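Local coordinates for beta-mannosidase (Trichoderma harzianum, PDB 4CVU), which probably hydrolyses terminal beta-linked mannose residues from the non-reducing ends of mannosides, as a family 2 glycoside hydrolase, at residues V40-Y44 / G45-V49; N357-D360 / A361-A364. One frame throughout, in Å; residues are numbered along the deposited sequence.

In the fold
Both contacts are local, and each carries an N-linked NAG: a hairpin loop in contact 1, a helix N-cap in contact 2. They lie on opposite sides of the chain's centre, with about 52 Å between their nearest atoms. Contact 1, in the galactose-binding-like domain, is partly buried: V40, N42, I47 and V49 are buried, Y44 and G45 at the turn exposed. Contact 2, where the loop after strand 351-354 enters helix 360-365, is a surface contact with I358 as its buried residue. In each, a side-chain amide oxygen accepts from backbone N-H: N42 ties two hairpin arms, whereas Q362 reaches back from a helix's first turn. The glycosylated asparagine joins the turn in contact 1 but not the cap in contact 2.

Contact 1 (V40-Y44 / G45-V49); sequences VTNEY and GNITV. With NAG (2-acetamido-2-deoxy-beta-D-glucopyranose), chain I.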
loop_
_atom_site.group_PDB
_atom_site.type_symbol
_atom_site.label_atom_id
_atom_site.label_comp_id
_atom_site.label_asym_id
_atom_site.label_seq_id
_atom_site.Cartn_x
_atom_site.Cartn_y
_atom_site.Cartn_z
ATOM N N VAL A 40 -8.730 -19.713 -17.840
ATOM C CA VAL A 40 -8.481 -18.508 -18.643
ATOM C C VAL A 40 -7.051 -18.498 -19.135
ATOM O O VAL A 40 -6.125 -18.659 -18.332
ATOM C CB VAL A 40 -8.733 -17.240 -17.832
ATOM C CG1 VAL A 40 -8.309 -15.990 -18.611
ATOM C CG2 VAL A 40 -10.221 -17.164 -17.456
ATOM N N THR A 41 -6.881 -18.290 -20.441
ATOM C CA THR A 41 -5.558 -18.242 -21.061
ATOM C C THR A 41 -5.407 -16.950 -21.853
ATOM O O THR A 41 -6.378 -16.449 -22.404
ATOM C CB THR A 41 -5.312 -19.406 -22.044
ATOM O OG1 THR A 41 -6.428 -19.524 -22.929
ATOM C CG2 THR A 41 -5.116 -20.735 -21.290
ATOM N N ASN A 42 -4.177 -16.451 -21.928
ATOM C CA ASN A 42 -3.908 -15.232 -22.656
ATOM C C ASN A 42 -3.694 -15.521 -24.131
ATOM O O ASN A 42 -3.965 -16.628 -24.605
ATOM C CB ASN A 42 -2.738 -14.491 -22.017
ATOM C CG ASN A 42 -1.397 -15.138 -22.287
ATOM O OD1 ASN A 42 -1.244 -16.365 -22.220
ATOM N ND2 ASN A 42 -0.388 -14.291 -22.519
ATOM N N GLU A 43 -3.242 -14.521 -24.877
ATOM C CA GLU A 43 -3.021 -14.679 -26.306
ATOM C C GLU A 43 -1.719 -15.408 -26.653
ATOM O O GLU A 43 -1.661 -16.126 -27.648
ATOM C CB GLU A 43 -3.025 -13.296 -26.973
ATOM C CG GLU A 43 -3.000 -13.353 -28.482
ATOM C CD GLU A 43 -3.238 -11.995 -29.132
ATOM O OE1 GLU A 43 -3.853 -11.079 -28.516
ATOM O OE2 GLU A 43 -2.807 -11.848 -30.280
ATOM N N TYR A 44 -0.683 -15.235 -25.847
ATOM C CA TYR A 44 0.640 -15.713 -26.197
ATOM C C TYR A 44 1.010 -17.065 -25.565
ATOM O O TYR A 44 2.169 -17.444 -25.553
ATOM C CB TYR A 44 1.671 -14.595 -25.922
ATOM C CG TYR A 44 1.218 -13.274 -26.544
ATOM C CD1 TYR A 44 1.037 -13.158 -27.926
ATOM C CD2 TYR A 44 0.921 -12.173 -25.756
ATOM C CE1 TYR A 44 0.595 -11.979 -28.498
ATOM C CE2 TYR A 44 0.487 -10.985 -26.325
ATOM C CZ TYR A 44 0.327 -10.891 -27.698
ATOM O OH TYR A 44 -0.122 -9.723 -28.257
ATOM N N GLY A 45 0.031 -17.809 -25.071
ATOM C CA GLY A 45 0.292 -19.157 -24.547
ATOM C C GLY A 45 1.083 -19.282 -23.247
ATOM O O GLY A 45 1.440 -20.383 -22.858
ATOM N N ASN A 46 1.335 -18.172 -22.558
ATOM C CA ASN A 46 2.202 -18.196 -21.377
ATOM C C ASN A 46 1.548 -17.773 -20.055
ATOM O O ASN A 46 2.225 -17.671 -19.047
ATOM C CB ASN A 46 3.486 -17.393 -21.640
ATOM C CG ASN A 46 3.227 -15.971 -22.086
ATOM O OD1 ASN A 46 2.094 -15.546 -22.215
ATOM N ND2 ASN A 46 4.308 -15.232 -22.336
ATOM N N ILE A 47 0.242 -17.537 -20.069
ATOM C CA ILE A 47 -0.520 -17.244 -18.858
ATOM C C ILE A 47 -1.766 -18.116 -18.808
ATOM O O ILE A 47 -2.608 -18.055 -19.714
ATOM C CB ILE A 47 -0.906 -15.754 -18.769
ATOM C CG1 ILE A 47 0.360 -14.888 -18.733
ATOM C CG2 ILE A 47 -1.718 -15.504 -17.511
ATOM C CD1 ILE A 47 0.139 -13.389 -18.722
ATOM N N THR A 48 -1.858 -18.945 -17.765
ATOM C CA THR A 48 -3.011 -19.820 -17.554
ATOM C C THR A 48 -3.435 -19.773 -16.091
ATOM O O THR A 48 -2.643 -20.136 -15.207
ATOM C CB THR A 48 -2.684 -21.284 -17.866
ATOM O OG1 THR A 48 -2.190 -21.394 -19.213
ATOM C CG2 THR A 48 -3.919 -22.138 -17.719
ATOM N N VAL A 49 -4.682 -19.372 -15.839
ATOM C CA VAL A 49 -5.192 -19.274 -14.462
ATOM C C VAL A 49 -6.607 -19.821 -14.383
ATOM O O VAL A 49 -7.285 -19.879 -15.400
ATOM C CB VAL A 49 -5.173 -17.819 -13.971
ATOM C CG1 VAL A 49 -3.766 -17.238 -14.095
ATOM C CG2 VAL A 49 -6.163 -16.967 -14.764
HETATM C C1 NAG I . 4.283 -13.849 -22.796
HETATM C C2 NAG I . 5.101 -12.951 -21.864
HETATM C C3 NAG I . 5.194 -11.531 -22.401
HETATM C C4 NAG I . 5.704 -11.528 -23.826
HETATM C C5 NAG I . 4.911 -12.498 -24.706
HETATM C C6 NAG I . 5.626 -12.674 -26.033
HETATM C C7 NAG I . 4.720 -13.743 -19.577
HETATM C C8 NAG I . 3.991 -13.477 -18.291
HETATM N N2 NAG I . 4.499 -12.872 -20.554
HETATM O O3 NAG I . 6.072 -10.766 -21.608
HETATM O O4 NAG I . 5.593 -10.211 -24.322
HETATM O O5 NAG I . 4.810 -13.785 -24.116
HETATM O O6 NAG I . 5.325 -13.959 -26.543
HETATM O O7 NAG I . 5.471 -14.714 -19.687
#
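Strands 38-41 and 48-51 form a beta hairpin at the edge of the six-stranded antiparallel sheet of the galactose-binding-like domain, the chain reversing between N42 and I47. V40 and V49 form a hydrogen-bonded pair (V40 N to V49 O 2.8 Å, V49 N to V40 O 3.0 Å), and V40 CB meets V49 CG2 on the same face. T41 and T48, the next, non-hydrogen-bonded pair, lie side by side on the other face, T41 CG2 against T48 OG1.

Beyond them N42 bridges the turn, its N donating to I47 O at 3.2 Å. Its CG sits between the backbone N and carbonyl carbon (chi1 74°), which points the amide across the loop. N42 OD1 accepts from I47 N at 2.9 Å, the donor standing well above the carbonyl plane, and more weakly from N46 N. N42 ND2 gives a bond of 2.8 Å to N46 OD1, the two amides nearly coplanar (18°), and another to Q85. A leucine in place of N42 would probably leave I47 N and N46 OD1 without these mates.

N46 ND2 is spent on the covalent bond to NAG C1; the bond from N42 to OD1 therefore probably limits how the glycosylated amide can turn.

Contact 2 (N357-D360 / A361-A364); sequences NITD and AQIA. With NAG (2-acetamido-2-deoxy-beta-D-glucopyranose), chain F.
With chi1 of T359 at 70°, OG1 stands between the backbone N and the carbonyl carbon and faces the first turn of helix 360-365, while Q362 sets CG anti to its own carbonyl carbon (chi1 -79°) and, extended beyond CG, turns its amide about the CG-CD bond to aim OE1 at T359 N. The two side chains thereby form a capping box with T359 as N-cap. T359 OG1 accepts from Q362 N at 3.0 Å, and Q362 OE1 accepts in return from T359 N at 3.1 Å. This second bond is almost straight at hydrogen (174°), although the donor is tilted from the carbonyl plane of the glutamine amide.

The other end of that amide is also held, since Q362 NE2 is hydrogen-bonded to N372 and its rotation is thus fixed from both sides. Regular helical bonding starts at once, I363 N to T359 O at 2.9 Å and A364 N to D360 O at 2.8 Å.

Beside the box, I358 is buried: its CG2 rests on Q362 CB at 3.6 Å and on I363 CG1 at 3.9 Å, the branched methyl touching two successive residues of the helix. Further back, N357 ND2 is bonded to C1 of a NAG and OD1 is taken by R557, which also binds the sugar; this asparagine plays no part in the cap.

An N-terminal turn of a helix presents backbone N-H groups that lack partners within the helix. Here a hydroxyl satisfies that of Q362, and the glutamine carbonyl satisfies the N-H of the cap residue itself, so two reciprocal bonds, with the I358 contacts next to them, probably define where this short surface helix starts.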
loop_
_atom_site.group_PDB
_atom_site.type_symbol
_atom_site.label_atom_id
_atom_site.label_comp_id
_atom_site.label_asym_id
_atom_site.label_seq_id
_atom_site.Cartn_x
_atom_site.Cartn_y
_atom_site.Cartn_z
ATOM N N ASN A 357 -44.169 22.224 -25.041
ATOM C CA ASN A 357 -44.303 23.663 -24.819
ATOM C C ASN A 357 -44.962 24.020 -23.486
ATOM O O ASN A 357 -45.856 23.315 -23.016
ATOM C CB ASN A 357 -45.147 24.319 -25.914
ATOM C CG ASN A 357 -44.465 24.382 -27.260
ATOM O OD1 ASN A 357 -43.263 24.201 -27.392
ATOM N ND2 ASN A 357 -45.261 24.644 -28.283
ATOM N N ILE A 358 -44.553 25.155 -22.928
ATOM C CA ILE A 358 -45.244 25.761 -21.812
ATOM C C ILE A 358 -46.592 26.246 -22.335
ATOM O O ILE A 358 -46.636 27.048 -23.245
ATOM C CB ILE A 358 -44.432 26.940 -21.203
ATOM C CG1 ILE A 358 -43.076 26.466 -20.653
ATOM C CG2 ILE A 358 -45.207 27.635 -20.096
ATOM C CD1 ILE A 358 -43.159 25.625 -19.398
ATOM N N THR A 359 -47.678 25.775 -21.729
ATOM C CA THR A 359 -49.037 26.032 -22.233
ATOM C C THR A 359 -49.531 27.431 -21.900
ATOM O O THR A 359 -48.998 28.106 -21.010
ATOM C CB THR A 359 -50.041 25.031 -21.636
ATOM O OG1 THR A 359 -50.228 25.306 -20.252
ATOM C CG2 THR A 359 -49.556 23.579 -21.790
ATOM N N ASP A 360 -50.577 27.876 -22.598
ATOM C CA ASP A 360 -51.187 29.185 -22.305
ATOM C C ASP A 360 -51.634 29.246 -20.852
ATOM O O ASP A 360 -51.438 30.249 -20.178
ATOM C CB ASP A 360 -52.387 29.459 -23.229
ATOM C CG ASP A 360 -51.986 29.642 -24.655
ATOM O OD1 ASP A 360 -50.882 30.163 -24.884
ATOM O OD2 ASP A 360 -52.768 29.293 -25.563
ATOM N N ALA A 361 -52.229 28.150 -20.386
ATOM C CA ALA A 361 -52.598 27.982 -18.981
ATOM C C ALA A 361 -51.414 28.198 -18.036
ATOM O O ALA A 361 -51.524 28.878 -17.005
ATOM C CB ALA A 361 -53.200 26.593 -18.766
ATOM N N GLN A 362 -50.274 27.620 -18.359
ATOM C CA GLN A 362 -49.100 27.804 -17.494
ATOM C C GLN A 362 -48.655 29.271 -17.553
ATOM O O GLN A 362 -48.324 29.888 -16.535
ATOM C CB GLN A 362 -47.964 26.861 -17.943
ATOM C CG GLN A 362 -48.121 25.414 -17.467
ATOM C CD GLN A 362 -47.064 24.473 -18.049
ATOM O OE1 GLN A 362 -47.112 24.107 -19.229
ATOM N NE2 GLN A 362 -46.117 24.056 -17.210
ATOM N N ILE A 363 -48.641 29.832 -18.756
ATOM C CA ILE A 363 -48.257 31.228 -18.922
ATOM C C ILE A 363 -49.154 32.169 -18.099
ATOM O O ILE A 363 -48.654 33.044 -17.389
ATOM C CB ILE A 363 -48.233 31.632 -20.402
ATOM C CG1 ILE A 363 -47.039 30.939 -21.099
ATOM C CG2 ILE A 363 -48.102 33.140 -20.532
ATOM C CD1 ILE A 363 -47.065 30.980 -22.607
ATOM N N ALA A 364 -50.470 31.980 -18.177
ATOM C CA ALA A 364 -51.405 32.817 -17.416
ATOM C C ALA A 364 -51.253 32.622 -15.904
ATOM O O ALA A 364 -51.584 33.523 -15.132
ATOM C CB ALA A 364 -52.834 32.538 -17.837
HETATM C C1 NAG F . -44.811 24.757 -29.666
HETATM C C2 NAG F . -45.793 24.303 -30.765
HETATM C C3 NAG F . -45.275 24.617 -32.151
HETATM C C4 NAG F . -44.874 26.066 -32.232
HETATM C C5 NAG F . -43.862 26.374 -31.126
HETATM C C6 NAG F . -43.475 27.852 -31.099
HETATM C C7 NAG F . -47.149 22.414 -29.978
HETATM C C8 NAG F . -47.364 20.918 -29.905
HETATM N N2 NAG F . -46.092 22.880 -30.655
HETATM O O3 NAG F . -46.338 24.373 -33.034
HETATM O O4 NAG F . -44.319 26.322 -33.494
HETATM O O5 NAG F . -44.474 26.093 -29.905
HETATM O O6 NAG F . -42.381 28.003 -30.224
HETATM O O7 NAG F . -47.935 23.165 -29.418
#